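Local coordinates for putative uncharacterized protein (Ustilago maydis, PDB 4GNX) that is probably the smallest subunit of the trimeric single-stranded DNA-binding replication protein A, built on an OB fold and packed against a neighbouring subunit, at residues G18-I23 against E62-V67. Sequence-based numbering, arbitrary orientation.
Sequences GQTVRI and EVTGKV
Arg22 takes hold of Thr64 side-on: NE and NH2 both reach Thr64 OG1, each at 3.0 Å, and the hydroxyl oxygen sits at the edge of the guanidinium, close to its plane. The arginine gets there by leaving the backbone with CG anti to its own N (chi1 -173°) and then bending at chi3 (-78°), which swings the head over the neighbouring strand. Glu62 crosses the arginine side chain at an angle, its carboxylate against the CG-CD stem. Its OE1 packs against Arg22 CD at 3.4 Å and makes a salt bridge to Arg22 NE at 3.6 Å; carboxylate and guanidinium planes are parallel, yet OE1 lies off the guanidinium plane where the N-H groups do not aim, which makes the attraction electrostatic and not a hydrogen bond. Further along this face, the methyls Thr20 CG2 and Thr64 CG2 meet at 3.7 Å.

Val21, Ile23 and Val63 turn to the other face, where Val21 CG1 touches Val67 CG2 at 3.8 Å and Phe74 of strand 73-81 packs on Val21 and Ile23. Between the faces runs an antiparallel ladder: Val21 with Gly65 and Ile23 with Val63 are hydrogen-bonded pairs, Thr20 with Lys66 and Arg22 with Thr64 non-hydrogen-bonded ones. It joins strands 20-31 and 60-68 of the curled OB-fold sheet.

The polar face has second partners in a neighbouring subunit: Arg22 NH1 makes a salt bridge to Glu60 of that chain, and the two oxygens of Glu62 are hydrogen-bonded to its Tyr90 and Tyr117. Arg46 of that subunit brings a like charge close to Arg22 NH2, which the carboxylates of Glu62 and the neighbour's Glu60 probably help to balance. The double grip on Thr64 should fix the guanidinium's rotation, so the pairing within this sheet probably helps orient groups that bond across the subunit interface.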
loop_
_atom_site.group_PDB
_atom_site.type_symbol
_atom_site.label_atom_id
_atom_site.label_comp_id
_atom_site.label_asym_id
_atom_site.label_seq_id
_atom_site.Cartn_x
_atom_site.Cartn_y
_atom_site.Cartn_z
ATOM N N GLY A 18 11.234 13.167 33.169
ATOM C CA GLY A 18 10.607 12.423 34.255
ATOM C C GLY A 18 9.562 11.400 33.833
ATOM O O GLY A 18 8.880 10.820 34.671
ATOM N N GLN A 19 9.430 11.165 32.539
ATOM C CA GLN A 19 8.407 10.254 32.052
ATOM C C GLN A 19 9.014 9.061 31.347
ATOM O O GLN A 19 10.154 9.101 30.876
ATOM C CB GLN A 19 7.461 10.960 31.096
ATOM C CG GLN A 19 6.844 12.230 31.626
ATOM C CD GLN A 19 5.505 11.962 32.238
ATOM O OE1 GLN A 19 5.400 11.625 33.430
ATOM N NE2 GLN A 19 4.456 12.118 31.433
ATOM N N THR A 20 8.233 7.996 31.281
ATOM C CA THR A 20 8.693 6.763 30.701
ATOM C C THR A 20 8.436 6.806 29.228
ATOM O O THR A 20 7.296 6.968 28.812
ATOM C CB THR A 20 7.943 5.584 31.301
ATOM O OG1 THR A 20 8.329 5.460 32.672
ATOM C CG2 THR A 20 8.302 4.320 30.574
ATOM N N VAL A 21 9.489 6.679 28.437
ATOM C CA VAL A 21 9.305 6.644 27.002
ATOM C C VAL A 21 9.762 5.323 26.382
ATOM O O VAL A 21 10.248 4.405 27.072
ATOM C CB VAL A 21 10.044 7.796 26.316
ATOM C CG1 VAL A 21 9.539 9.144 26.822
ATOM C CG2 VAL A 21 11.543 7.638 26.501
ATOM N N ARG A 22 9.615 5.243 25.067
ATOM C CA ARG A 22 10.067 4.098 24.315
ATOM C C ARG A 22 10.850 4.637 23.143
ATOM O O ARG A 22 10.403 5.568 22.488
ATOM C CB ARG A 22 8.863 3.321 23.838
ATOM C CG ARG A 22 9.200 2.001 23.189
ATOM C CD ARG A 22 8.010 1.045 23.299
ATOM N NE ARG A 22 7.920 0.474 24.641
ATOM C CZ ARG A 22 6.876 -0.202 25.096
ATOM N NH1 ARG A 22 5.833 -0.393 24.314
ATOM N NH2 ARG A 22 6.871 -0.681 26.338
ATOM N N ILE A 23 12.026 4.081 22.884
ATOM C CA ILE A 23 12.892 4.607 21.816
ATOM C C ILE A 23 13.694 3.493 21.131
ATOM O O ILE A 23 14.163 2.554 21.800
ATOM C CB ILE A 23 13.790 5.770 22.315
ATOM C CG1 ILE A 23 14.767 6.203 21.241
ATOM C CG2 ILE A 23 14.627 5.359 23.500
ATOM C CD1 ILE A 23 15.144 7.669 21.310
ATOM N N GLU A 62 15.239 -1.764 21.245
ATOM C CA GLU A 62 14.114 -0.917 21.703
ATOM C C GLU A 62 14.150 -0.788 23.206
ATOM O O GLU A 62 14.015 -1.781 23.922
ATOM C CB GLU A 62 12.734 -1.442 21.265
ATOM C CG GLU A 62 11.592 -0.485 21.606
ATOM C CD GLU A 62 10.201 -1.103 21.455
ATOM O OE1 GLU A 62 9.695 -1.721 22.429
ATOM O OE2 GLU A 62 9.577 -0.966 20.367
ATOM N N VAL A 63 14.323 0.439 23.684
ATOM C CA VAL A 63 14.414 0.659 25.135
ATOM C C VAL A 63 13.155 1.275 25.674
ATOM O O VAL A 63 12.668 2.259 25.110
ATOM C CB VAL A 63 15.543 1.622 25.507
ATOM C CG1 VAL A 63 15.501 1.893 27.001
ATOM C CG2 VAL A 63 16.874 1.061 25.051
ATOM N N THR A 64 12.628 0.701 26.746
ATOM C CA THR A 64 11.633 1.406 27.522
ATOM C C THR A 64 12.399 1.993 28.688
ATOM O O THR A 64 13.064 1.270 29.441
ATOM C CB THR A 64 10.457 0.516 27.992
ATOM O OG1 THR A 64 9.796 -0.069 26.862
ATOM C CG2 THR A 64 9.434 1.334 28.714
ATOM N N GLY A 65 12.338 3.310 28.821
ATOM C CA GLY A 65 13.111 3.966 29.859
ATOM C C GLY A 65 12.532 5.274 30.304
ATOM O O GLY A 65 11.607 5.800 29.686
ATOM N N LYS A 66 13.087 5.802 31.378
ATOM C CA LYS A 66 12.610 7.034 31.957
ATOM C C LYS A 66 13.619 8.128 31.634
ATOM O O LYS A 66 14.826 7.957 31.871
ATOM C CB LYS A 66 12.426 6.822 33.453
ATOM C CG LYS A 66 12.730 7.989 34.367
ATOM C CD LYS A 66 11.493 8.438 35.116
ATOM C CE LYS A 66 11.888 9.155 36.393
ATOM N NZ LYS A 66 11.875 8.216 37.540
ATOM N N VAL A 67 13.128 9.236 31.071
ATOM C CA VAL A 67 13.986 10.359 30.686
ATOM C C VAL A 67 14.543 11.106 31.915
ATOM O O VAL A 67 13.773 11.515 32.786
ATOM C CB VAL A 67 13.228 11.353 29.785
ATOM C CG1 VAL A 67 14.174 12.368 29.182
ATOM C CG2 VAL A 67 12.517 10.629 28.669
#